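Local structure of extracellular sialidase/neuraminidase, putative (Aspergillus fumigatus, 2XZI) at residues D237-R242 with R256-G261; Y72-T77 with D87-R92; G149-Y154 with W182-P187. The protein acts as a secreted fungal KDNase, probably hydrolysing the glycosidic bonds of terminal KDN (deaminated neuraminic acid) residues. All blocks are in the same frame, centred on the assembly; numbering follows the deposited sequence.

Contact 1: residues D237-R242 with R256-G261; sequences DGKLYR and RGTLEG. With GOL (glycerol), chain F.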
loop_
_atom_site.group_PDB
_atom_site.type_symbol
_atom_site.label_atom_id
_atom_site.label_comp_id
_atom_site.label_asym_id
_atom_site.label_seq_id
_atom_site.Cartn_x
_atom_site.Cartn_y
_atom_site.Cartn_z
ATOM N N ASP A 237 4.197 2.545 -22.527
ATOM C CA ASP A 237 3.446 2.169 -23.739
ATOM C C ASP A 237 1.912 2.298 -23.622
ATOM O O ASP A 237 1.204 2.097 -24.612
ATOM C CB ASP A 237 3.867 0.767 -24.232
ATOM C CG ASP A 237 3.539 -0.350 -23.230
ATOM O OD1 ASP A 237 2.891 -0.069 -22.203
ATOM O OD2 ASP A 237 3.939 -1.517 -23.448
ATOM N N GLY A 238 1.403 2.636 -22.432
ATOM C CA GLY A 238 -0.035 2.839 -22.201
ATOM C C GLY A 238 -0.772 1.568 -21.797
ATOM O O GLY A 238 -1.960 1.608 -21.457
ATOM N N LYS A 239 -0.064 0.442 -21.826
ATOM C CA LYS A 239 -0.623 -0.844 -21.428
ATOM C C LYS A 239 -0.669 -0.964 -19.893
ATOM O O LYS A 239 -0.066 -0.141 -19.187
ATOM C CB LYS A 239 0.157 -1.989 -22.073
ATOM C CG LYS A 239 0.063 -1.975 -23.617
ATOM C CD LYS A 239 0.142 -3.388 -24.182
ATOM C CE LYS A 239 -0.119 -3.404 -25.691
ATOM N NZ LYS A 239 -0.105 -4.792 -26.267
ATOM N N LEU A 240 -1.398 -1.961 -19.394
ATOM C CA LEU A 240 -1.475 -2.240 -17.952
ATOM C C LEU A 240 -0.475 -3.309 -17.577
ATOM O O LEU A 240 -0.133 -4.184 -18.379
ATOM C CB LEU A 240 -2.877 -2.712 -17.548
ATOM C CG LEU A 240 -4.045 -1.752 -17.811
ATOM C CD1 LEU A 240 -5.386 -2.359 -17.409
ATOM C CD2 LEU A 240 -3.821 -0.417 -17.104
ATOM N N TYR A 241 -0.045 -3.260 -16.320
ATOM C CA TYR A 241 0.997 -4.137 -15.802
ATOM C C TYR A 241 0.595 -4.494 -14.378
ATOM O O TYR A 241 0.479 -3.592 -13.541
ATOM C CB TYR A 241 2.327 -3.361 -15.855
ATOM C CG TYR A 241 3.553 -3.877 -15.112
ATOM C CD1 TYR A 241 3.763 -3.552 -13.773
ATOM C CD2 TYR A 241 4.547 -4.601 -15.767
ATOM C CE1 TYR A 241 4.902 -3.964 -13.105
ATOM C CE2 TYR A 241 5.695 -5.028 -15.096
ATOM C CZ TYR A 241 5.865 -4.700 -13.765
ATOM O OH TYR A 241 6.994 -5.119 -13.078
ATOM N N ARG A 242 0.341 -5.786 -14.128
ATOM C CA ARG A 242 0.136 -6.293 -12.775
ATOM C C ARG A 242 1.444 -6.878 -12.272
ATOM O O ARG A 242 2.125 -7.619 -12.995
ATOM C CB ARG A 242 -0.944 -7.383 -12.707
ATOM C CG ARG A 242 -2.391 -6.901 -12.684
ATOM C CD ARG A 242 -2.884 -6.439 -11.283
ATOM N NE ARG A 242 -2.909 -7.485 -10.250
ATOM C CZ ARG A 242 -3.976 -7.847 -9.527
ATOM N NH1 ARG A 242 -5.154 -7.262 -9.700
ATOM N NH2 ARG A 242 -3.864 -8.809 -8.611
ATOM N N ARG A 256 0.825 -8.627 -18.178
ATOM C CA ARG A 256 0.573 -7.395 -18.935
ATOM C C ARG A 256 -0.728 -7.512 -19.701
ATOM O O ARG A 256 -1.133 -8.617 -20.086
ATOM C CB ARG A 256 1.739 -7.073 -19.871
ATOM C CG ARG A 256 2.967 -6.656 -19.108
ATOM C CD ARG A 256 4.202 -6.558 -20.023
ATOM N NE ARG A 256 5.397 -6.201 -19.263
ATOM C CZ ARG A 256 6.199 -7.077 -18.658
ATOM N NH1 ARG A 256 5.957 -8.384 -18.728
ATOM N NH2 ARG A 256 7.252 -6.644 -17.984
ATOM N N GLY A 257 -1.409 -6.387 -19.876
ATOM C CA GLY A 257 -2.692 -6.404 -20.541
ATOM C C GLY A 257 -3.256 -5.032 -20.781
ATOM O O GLY A 257 -2.524 -4.015 -20.799
ATOM N N THR A 258 -4.557 -5.019 -21.018
ATOM C CA THR A 258 -5.319 -3.792 -21.226
ATOM C C THR A 258 -6.673 -4.019 -20.548
ATOM O O THR A 258 -6.911 -5.085 -19.962
ATOM C CB THR A 258 -5.561 -3.520 -22.724
ATOM O OG1 THR A 258 -6.423 -4.537 -23.238
ATOM C CG2 THR A 258 -4.248 -3.506 -23.541
ATOM N N LEU A 259 -7.565 -3.041 -20.648
ATOM C CA LEU A 259 -8.931 -3.226 -20.145
ATOM C C LEU A 259 -9.727 -4.326 -20.856
ATOM O O LEU A 259 -10.776 -4.747 -20.374
ATOM C CB LEU A 259 -9.701 -1.907 -20.166
ATOM C CG LEU A 259 -9.221 -0.848 -19.171
ATOM C CD1 LEU A 259 -10.050 0.401 -19.325
ATOM C CD2 LEU A 259 -9.286 -1.367 -17.735
ATOM N N GLU A 260 -9.203 -4.802 -21.982
ATOM C CA GLU A 260 -9.837 -5.900 -22.706
ATOM C C GLU A 260 -9.368 -7.280 -22.260
ATOM O O GLU A 260 -9.967 -8.291 -22.637
ATOM C CB GLU A 260 -9.615 -5.750 -24.212
ATOM C CG GLU A 260 -10.332 -4.553 -24.827
ATOM C CD GLU A 260 -9.934 -4.289 -26.282
ATOM O OE1 GLU A 260 -9.040 -4.988 -26.815
ATOM O OE2 GLU A 260 -10.508 -3.363 -26.888
ATOM N N GLY A 261 -8.287 -7.336 -21.482
ATOM C CA GLY A 261 -7.772 -8.605 -20.993
ATOM C C GLY A 261 -6.277 -8.642 -20.741
ATOM O O GLY A 261 -5.523 -7.803 -21.254
HETATM C C1 GOL F . -4.873 0.243 -22.602
HETATM O O1 GOL F . -4.283 -0.358 -21.469
HETATM C C2 GOL F . -6.332 0.601 -22.322
HETATM O O2 GOL F . -7.062 -0.532 -21.917
HETATM C C3 GOL F . -6.440 1.701 -21.277
HETATM O O3 GOL F . -5.753 2.853 -21.722
#
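The backbone nitrogen of L240 gives the shortest polar bond here, 2.7 Å to the carbonyl O of G257. The bond is returned by G257 N, which reaches L240 O at 3.0 Å, and the same carbonyl also receives a CA-H...O contact from R256 CA. L240 and G257 are thus an antiparallel hydrogen-bonded pair, and Y241 and R256 follow as a non-hydrogen-bonded pair. On the Y241 side of the sheet, tyrosine and arginine run side by side in the same direction. Y241 CG stands opposite the backbone N (chi1 167°), which lays the ring along R256; R256 NH2 comes to 3.7 Å from Y241 CE2 at the ring edge. The two planes are 65° apart, so this is no flat stack, and R256 NE has its own hydrogen bond to the carbonyl of D314. The pair belongs to the hairpin of strands 240-244 and 250-258, within one of the antiparallel sheets that form the blades of the sialidase beta-propeller. On the other side, L240 CD1 meets L259 CD2 at 4.0 Å, while F262 also packs on L240. L259 sits in the type I turn T258-G261, where E260 N binds T258 OG1 in an ST turn; the side chain of L259 also lines a site, with R210, S219 and Q221, that holds a nitrite ion, probably from the crystallisation liquor. At the same end, just ahead of L240, D237 OD1 takes the N-H of K239 in an Asx turn. A glycerol, probably from the same source, spans the two loops: its O1 donates to G238 O, and its O2 accepts from L259 N at 2.9 Å in a nearly straight bond (172°).

Contact 2: residues Y72-T77 with D87-R92; sequences YKRTKT and DWEPLR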
loop_
_atom_site.group_PDB
_atom_site.type_symbol
_atom_site.label_atom_id
_atom_site.label_comp_id
_atom_site.label_asym_id
_atom_site.label_seq_id
_atom_site.Cartn_x
_atom_site.Cartn_y
_atom_site.Cartn_z
ATOM N N TYR A 72 -5.140 7.201 9.612
ATOM C CA TYR A 72 -4.448 8.001 8.630
ATOM C C TYR A 72 -3.849 9.270 9.218
ATOM O O TYR A 72 -4.222 9.691 10.329
ATOM C CB TYR A 72 -5.372 8.341 7.458
ATOM C CG TYR A 72 -6.435 9.393 7.706
ATOM C CD1 TYR A 72 -7.567 9.112 8.456
ATOM C CD2 TYR A 72 -6.327 10.658 7.136
ATOM C CE1 TYR A 72 -8.558 10.066 8.649
ATOM C CE2 TYR A 72 -7.318 11.629 7.334
ATOM C CZ TYR A 72 -8.434 11.323 8.078
ATOM O OH TYR A 72 -9.433 12.260 8.291
ATOM N N LYS A 73 -2.942 9.864 8.457
ATOM C CA LYS A 73 -2.453 11.214 8.710
ATOM C C LYS A 73 -2.428 11.975 7.412
ATOM O O LYS A 73 -2.200 11.406 6.351
ATOM C CB LYS A 73 -1.040 11.178 9.280
ATOM C CG LYS A 73 -0.925 10.631 10.689
ATOM C CD LYS A 73 0.505 10.697 11.173
ATOM C CE LYS A 73 0.550 10.300 12.625
ATOM N NZ LYS A 73 1.856 10.567 13.242
ATOM N N ARG A 74 -2.652 13.279 7.487
ATOM C CA ARG A 74 -2.477 14.154 6.340
ATOM C C ARG A 74 -1.341 15.116 6.620
ATOM O O ARG A 74 -1.056 15.424 7.776
ATOM C CB ARG A 74 -3.728 15.014 6.117
ATOM C CG ARG A 74 -5.064 14.289 6.231
ATOM C CD ARG A 74 -6.170 15.221 5.737
ATOM N NE ARG A 74 -6.212 16.483 6.488
ATOM C CZ ARG A 74 -6.803 17.597 6.058
ATOM N NH1 ARG A 74 -7.382 17.652 4.871
ATOM N NH2 ARG A 74 -6.788 18.690 6.817
ATOM N N THR A 75 -0.728 15.636 5.571
ATOM C CA THR A 75 0.079 16.828 5.718
ATOM C C THR A 75 -0.806 18.011 6.106
ATOM O O THR A 75 -1.966 18.116 5.669
ATOM C CB THR A 75 0.933 17.122 4.462
ATOM O OG1 THR A 75 0.093 17.272 3.302
ATOM C CG2 THR A 75 1.913 15.978 4.249
ATOM N N LYS A 76 -0.248 18.872 6.963
ATOM C CA LYS A 76 -0.974 20.023 7.505
ATOM C C LYS A 76 -1.411 20.998 6.426
ATOM O O LYS A 76 -2.507 21.577 6.510
ATOM C CB LYS A 76 -0.110 20.759 8.528
ATOM C CG LYS A 76 0.066 20.038 9.845
ATOM C CD LYS A 76 0.988 20.851 10.747
ATOM C CE LYS A 76 1.134 20.188 12.091
ATOM N NZ LYS A 76 2.103 20.956 12.930
ATOM N N THR A 77 -0.585 21.160 5.404
ATOM C CA THR A 77 -0.910 22.045 4.309
ATOM C C THR A 77 -0.776 21.282 3.018
ATOM O O THR A 77 -0.272 20.138 3.001
ATOM C CB THR A 77 0.002 23.282 4.255
ATOM O OG1 THR A 77 1.260 22.898 3.712
ATOM C CG2 THR A 77 0.189 23.930 5.660
ATOM N N ASP A 87 5.378 18.800 9.799
ATOM C CA ASP A 87 4.512 19.028 8.647
ATOM C C ASP A 87 3.259 18.148 8.621
ATOM O O ASP A 87 2.383 18.331 7.761
ATOM C CB ASP A 87 5.314 18.817 7.359
ATOM C CG ASP A 87 6.310 19.923 7.106
ATOM O OD1 ASP A 87 5.994 21.090 7.417
ATOM O OD2 ASP A 87 7.396 19.631 6.569
ATOM N N TRP A 88 3.196 17.176 9.530
ATOM C CA TRP A 88 2.137 16.169 9.532
ATOM C C TRP A 88 1.134 16.384 10.654
ATOM O O TRP A 88 1.517 16.670 11.802
ATOM C CB TRP A 88 2.741 14.770 9.637
ATOM C CG TRP A 88 3.429 14.328 8.384
ATOM C CD1 TRP A 88 4.755 14.486 8.068
ATOM C CD2 TRP A 88 2.835 13.637 7.285
ATOM N NE1 TRP A 88 5.021 13.938 6.834
ATOM C CE2 TRP A 88 3.860 13.403 6.336
ATOM C CE3 TRP A 88 1.539 13.172 7.014
ATOM C CZ2 TRP A 88 3.632 12.742 5.143
ATOM C CZ3 TRP A 88 1.313 12.512 5.820
ATOM C CH2 TRP A 88 2.356 12.295 4.903
ATOM N N GLU A 89 -0.138 16.228 10.325
ATOM C CA GLU A 89 -1.200 16.246 11.338
ATOM C C GLU A 89 -1.095 15.059 12.310
ATOM O O GLU A 89 -0.454 14.052 12.006
ATOM C CB GLU A 89 -2.569 16.239 10.670
ATOM C CG GLU A 89 -2.901 17.524 9.914
ATOM C CD GLU A 89 -4.236 17.446 9.189
ATOM O OE1 GLU A 89 -4.797 16.329 9.077
ATOM O OE2 GLU A 89 -4.716 18.497 8.713
ATOM N N PRO A 90 -1.760 15.154 13.477
ATOM C CA PRO A 90 -1.902 13.987 14.347
ATOM C C PRO A 90 -2.761 12.883 13.732
ATOM O O PRO A 90 -3.508 13.118 12.772
ATOM C CB PRO A 90 -2.603 14.548 15.598
ATOM C CG PRO A 90 -2.353 16.014 15.566
ATOM C CD PRO A 90 -2.298 16.377 14.105
ATOM N N LEU A 91 -2.621 11.691 14.281
ATOM C CA LEU A 91 -3.357 10.521 13.824
ATOM C C LEU A 91 -4.866 10.737 13.858
ATOM O O LEU A 91 -5.410 11.246 14.845
ATOM C CB LEU A 91 -2.984 9.308 14.679
ATOM C CG LEU A 91 -3.453 7.972 14.117
ATOM C CD1 LEU A 91 -2.562 7.557 12.943
ATOM C CD2 LEU A 91 -3.380 6.950 15.238
ATOM N N ARG A 92 -5.530 10.335 12.774
ATOM C CA ARG A 92 -6.994 10.326 12.665
ATOM C C ARG A 92 -7.466 8.935 12.233
ATOM O O ARG A 92 -6.641 8.057 11.949
ATOM C CB ARG A 92 -7.454 11.353 11.636
ATOM C CG ARG A 92 -7.103 12.793 11.952
ATOM C CD ARG A 92 -7.623 13.662 10.838
ATOM N NE ARG A 92 -7.319 15.066 11.040
ATOM C CZ ARG A 92 -7.836 16.043 10.304
ATOM N NH1 ARG A 92 -8.678 15.758 9.330
ATOM N NH2 ARG A 92 -7.521 17.305 10.551
HETATM O O HOH W 1 1.950 13.319 13.088
HETATM O O HOH W 2 -4.408 13.653 10.023
HETATM O O HOH W 3 -4.095 21.042 8.846
#
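A salt-bridge network of R74, E89 and R92 lies over the edge of a propeller blade, where strand 68-74 pairs with the incoming chain ahead of strand 92-93. R74 grips E89 side-on. Its NE reaches E89 OE1 at 3.0 Å, almost exactly in the guanidinium plane, and its NH2 reaches the syn lone pair of E89 OE2 at 2.8 Å. The bend at R74 chi3 (-58°) brings NE and NH2 round to the carboxylate, whose plane is turned 43° from the guanidinium. R92 NH2 adds its charge from 3.2 Å, but E89 OE1 lies over the face of that guanidinium, so no N-H points at it; R92 NH1 hydrogen-bonds instead to N163 OD1. R92 CB makes a CH-pi contact over one face of the Y72 ring, 3.9 Å from its centroid, and R92 CD lies by Y72 OH.

Backbone bonds flank the network: Y72 and R92 exchange a pair, E89 N binds R74 O, and K76 N binds D87 O. Beneath, T75 CG2 sits 3.6 Å from the centroid of the W88 six-membered ring, only 4° off its normal, and K73 O lies at that ring's edge. W88 NE1 bonds to G82 O, which helps fix the indole. The alkyl chain of K73 runs out along E89 O, and a water links K73 NZ to that carbonyl; the ammonium also has L17 O and D27 as partners.

E89 OE1 takes a further bond from a water that also joins R74 N and P90 O, and another water ties E89 OE2 to K76 O. With two arginines and two waters around it, the carboxylate is probably held ionised, and its negative charge probably offsets the repulsion between R74 NE and R92 NH1, which lie 3.8 Å apart.

Contact 3: residues G149-Y154 with W182-P187; sequences GRRHLY and WDAVGP. With KDM (deamino-alpha-neuraminic acid), chain C.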
loop_
_atom_site.group_PDB
_atom_site.type_symbol
_atom_site.label_atom_id
_atom_site.label_comp_id
_atom_site.label_asym_id
_atom_site.label_seq_id
_atom_site.Cartn_x
_atom_site.Cartn_y
_atom_site.Cartn_z
ATOM N N GLY A 149 -18.938 -14.597 7.910
ATOM C CA GLY A 149 -17.578 -15.117 8.031
ATOM C C GLY A 149 -16.625 -14.848 6.879
ATOM O O GLY A 149 -15.471 -15.256 6.932
ATOM N N ARG A 150 -17.097 -14.168 5.829
ATOM C CA ARG A 150 -16.267 -13.925 4.634
ATOM C C ARG A 150 -15.593 -12.582 4.733
ATOM O O ARG A 150 -15.970 -11.744 5.555
ATOM C CB ARG A 150 -17.079 -13.989 3.335
ATOM C CG ARG A 150 -18.106 -12.870 3.151
ATOM C CD ARG A 150 -18.970 -13.064 1.905
ATOM N NE ARG A 150 -18.174 -13.017 0.674
ATOM C CZ ARG A 150 -18.649 -12.848 -0.559
ATOM N NH1 ARG A 150 -19.948 -12.688 -0.780
ATOM N NH2 ARG A 150 -17.814 -12.803 -1.581
ATOM N N ARG A 151 -14.577 -12.392 3.899
ATOM C CA ARG A 151 -13.972 -11.075 3.753
ATOM C C ARG A 151 -14.858 -10.195 2.870
ATOM O O ARG A 151 -15.268 -10.601 1.768
ATOM C CB ARG A 151 -12.556 -11.209 3.204
ATOM C CG ARG A 151 -11.600 -11.820 4.214
ATOM C CD ARG A 151 -10.879 -10.745 5.010
ATOM N NE ARG A 151 -9.821 -10.153 4.193
ATOM C CZ ARG A 151 -8.985 -9.206 4.603
ATOM N NH1 ARG A 151 -9.112 -8.679 5.819
ATOM N NH2 ARG A 151 -8.043 -8.782 3.776
ATOM N N HIS A 152 -15.161 -8.999 3.366
ATOM C CA HIS A 152 -15.977 -8.008 2.636
ATOM C C HIS A 152 -15.090 -6.967 1.994
ATOM O O HIS A 152 -13.941 -6.815 2.382
ATOM C CB HIS A 152 -16.969 -7.318 3.582
ATOM C CG HIS A 152 -18.060 -8.218 4.065
ATOM N ND1 HIS A 152 -19.394 -7.888 3.946
ATOM C CD2 HIS A 152 -18.023 -9.429 4.673
ATOM C CE1 HIS A 152 -20.132 -8.866 4.438
ATOM N NE2 HIS A 152 -19.327 -9.806 4.898
ATOM N N LEU A 153 -15.642 -6.281 1.001
ATOM C CA LEU A 153 -14.992 -5.194 0.302
ATOM C C LEU A 153 -15.837 -3.958 0.506
ATOM O O LEU A 153 -17.028 -3.938 0.160
ATOM C CB LEU A 153 -14.873 -5.511 -1.197
ATOM C CG LEU A 153 -14.239 -4.398 -2.042
ATOM C CD1 LEU A 153 -12.739 -4.421 -1.830
ATOM C CD2 LEU A 153 -14.538 -4.590 -3.485
ATOM N N TYR A 154 -15.226 -2.942 1.105
ATOM C CA TYR A 154 -15.871 -1.682 1.410
ATOM C C TYR A 154 -15.268 -0.529 0.630
ATOM O O TYR A 154 -14.097 -0.569 0.241
ATOM C CB TYR A 154 -15.714 -1.419 2.896
ATOM C CG TYR A 154 -16.789 -2.057 3.756
ATOM C CD1 TYR A 154 -16.651 -3.360 4.257
ATOM C CD2 TYR A 154 -17.938 -1.350 4.090
ATOM C CE1 TYR A 154 -17.632 -3.918 5.076
ATOM C CE2 TYR A 154 -18.923 -1.919 4.913
ATOM C CZ TYR A 154 -18.773 -3.193 5.386
ATOM O OH TYR A 154 -19.753 -3.733 6.200
ATOM N N TRP A 182 -11.905 -15.913 1.755
ATOM C CA TRP A 182 -10.848 -14.906 1.820
ATOM C C TRP A 182 -10.955 -13.956 0.633
ATOM O O TRP A 182 -11.410 -14.338 -0.461
ATOM C CB TRP A 182 -9.448 -15.533 1.888
ATOM C CG TRP A 182 -8.380 -14.503 2.134
ATOM C CD1 TRP A 182 -7.462 -14.040 1.229
ATOM C CD2 TRP A 182 -8.119 -13.810 3.366
ATOM N NE1 TRP A 182 -6.647 -13.094 1.822
ATOM C CE2 TRP A 182 -7.044 -12.923 3.124
ATOM C CE3 TRP A 182 -8.703 -13.840 4.644
ATOM C CZ2 TRP A 182 -6.517 -12.097 4.127
ATOM C CZ3 TRP A 182 -8.185 -13.001 5.640
ATOM C CH2 TRP A 182 -7.108 -12.149 5.367
ATOM N N ASP A 183 -10.564 -12.704 0.867
ATOM C CA ASP A 183 -10.446 -11.699 -0.184
ATOM C C ASP A 183 -9.435 -10.665 0.273
ATOM O O ASP A 183 -9.084 -10.609 1.461
ATOM C CB ASP A 183 -11.789 -11.001 -0.492
ATOM C CG ASP A 183 -11.720 -10.101 -1.722
ATOM O OD1 ASP A 183 -10.882 -10.385 -2.620
ATOM O OD2 ASP A 183 -12.496 -9.108 -1.769
ATOM N N ALA A 184 -8.966 -9.859 -0.673
ATOM C CA ALA A 184 -8.075 -8.732 -0.383
ATOM C C ALA A 184 -8.205 -7.726 -1.492
ATOM O O ALA A 184 -8.372 -8.093 -2.658
ATOM C CB ALA A 184 -6.623 -9.192 -0.265
ATOM N N VAL A 185 -8.130 -6.448 -1.137
ATOM C CA VAL A 185 -7.910 -5.375 -2.120
ATOM C C VAL A 185 -6.522 -4.787 -1.862
ATOM O O VAL A 185 -6.089 -4.684 -0.698
ATOM C CB VAL A 185 -9.026 -4.296 -2.085
ATOM C CG1 VAL A 185 -9.130 -3.627 -0.698
ATOM C CG2 VAL A 185 -8.859 -3.285 -3.226
ATOM N N GLY A 186 -5.803 -4.461 -2.935
ATOM C CA GLY A 186 -4.426 -3.984 -2.792
ATOM C C GLY A 186 -3.608 -4.920 -1.908
ATOM O O GLY A 186 -3.599 -6.124 -2.124
ATOM N N PRO A 187 -2.964 -4.398 -0.853
ATOM C CA PRO A 187 -3.030 -3.020 -0.386
ATOM C C PRO A 187 -1.989 -2.136 -1.056
ATOM O O PRO A 187 -0.975 -2.635 -1.553
ATOM C CB PRO A 187 -2.714 -3.165 1.094
ATOM C CG PRO A 187 -1.717 -4.314 1.151
ATOM C CD PRO A 187 -2.220 -5.271 0.075
HETATM C C2 KDM C . 0.271 -10.752 5.805
HETATM C C1 KDM C . 1.788 -10.698 5.675
HETATM C C3 KDM C . -0.286 -9.377 6.221
HETATM C C4 KDM C . -1.746 -9.132 5.741
HETATM C C5 KDM C . -2.492 -10.392 5.284
HETATM C C6 KDM C . -1.667 -11.098 4.179
HETATM C C7 KDM C . -2.205 -12.492 3.820
HETATM C C8 KDM C . -1.459 -13.059 2.598
HETATM C C9 KDM C . -1.948 -14.458 2.264
HETATM O O5 KDM C . -3.834 -10.071 4.835
HETATM O O1A KDM C . 2.409 -9.802 6.294
HETATM O O1B KDM C . 2.299 -11.589 4.956
HETATM O O4 KDM C . -2.467 -8.540 6.822
HETATM O O6 KDM C . -0.251 -11.248 4.533
HETATM O O7 KDM C . -2.025 -13.363 4.940
HETATM O O8 KDM C . -1.678 -12.236 1.443
HETATM O O9 KDM C . -3.318 -14.349 1.845
HETATM O O2 KDM C . 0.027 -11.718 6.834
HETATM O O HOH W 4 -14.793 -8.975 -0.444
HETATM O O HOH W 5 -11.811 -7.530 0.592
#
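R151 lays its guanidinium flat on the indole of W182, the planes only 5° apart and the centres 4.0 Å from one another. The arginine's CZ stands over the six-membered ring in a cation-pi contact, and W182 CH2 lies over the centre of the guanidinium. Closer to the main chain, R151 CG runs past W182 CE3 at 3.6 Å. Bends at chi2 (-93°) and chi3 (-77°) fold the arginine so that its guanidinium lies over the face of the six-membered ring. Two N-H groups hold it there: NE donates to D183 O at 2.9 Å and NH2 donates to the same oxygen at 3.1 Å, both in the guanidinium plane. N122 and N104 take further bonds from NH1 and NH2, so the group has little freedom to rotate.

W182 turns its edge to the bound deamino-alpha-neuraminic acid, whose O5 lies near the ring plane, 3.4 Å from W182 CZ2. R151 therefore acts as a second-shell residue behind a wall of the glycan pocket, which in this family lies at the centre of the beta-propeller; Q128 is beside the same indole. Strand 152-158, which R151 leads into, belongs to the blade that also contains strands 101-109 and 115-122.

Farther out, two waters bridge D183 OD2 to the main chain, one to R151 O and the other to H152 O, while D183 OD1 forms a salt bridge with R205. L153 CD1 meets V185 CB at 3.7 Å, the two side chains crossing at about a right angle, and F118 and T106 also pack on V185.

Overall arrangement
From the N terminus, contact 2 comes first: it closes the loop between 72-77 and 87-92, bringing the chain back onto strand 68-74 to become the outer strand of its sheet. Contact 3 follows, bringing 182-187, which leads toward the sheet that runs from strand 191-192 to strand 217-222, back to the start of strand 152-158 beside the glycan. Contact 1 is last and closes the hairpin of strands 240-244 and 250-258. The three run in series, with no nesting or crossing, and none touches another. Contacts 1 and 2 lie on opposite sides of the chain's centre, about 35 Å between centres, whereas contacts 1 and 3 come within about 7 Å at their nearest atoms.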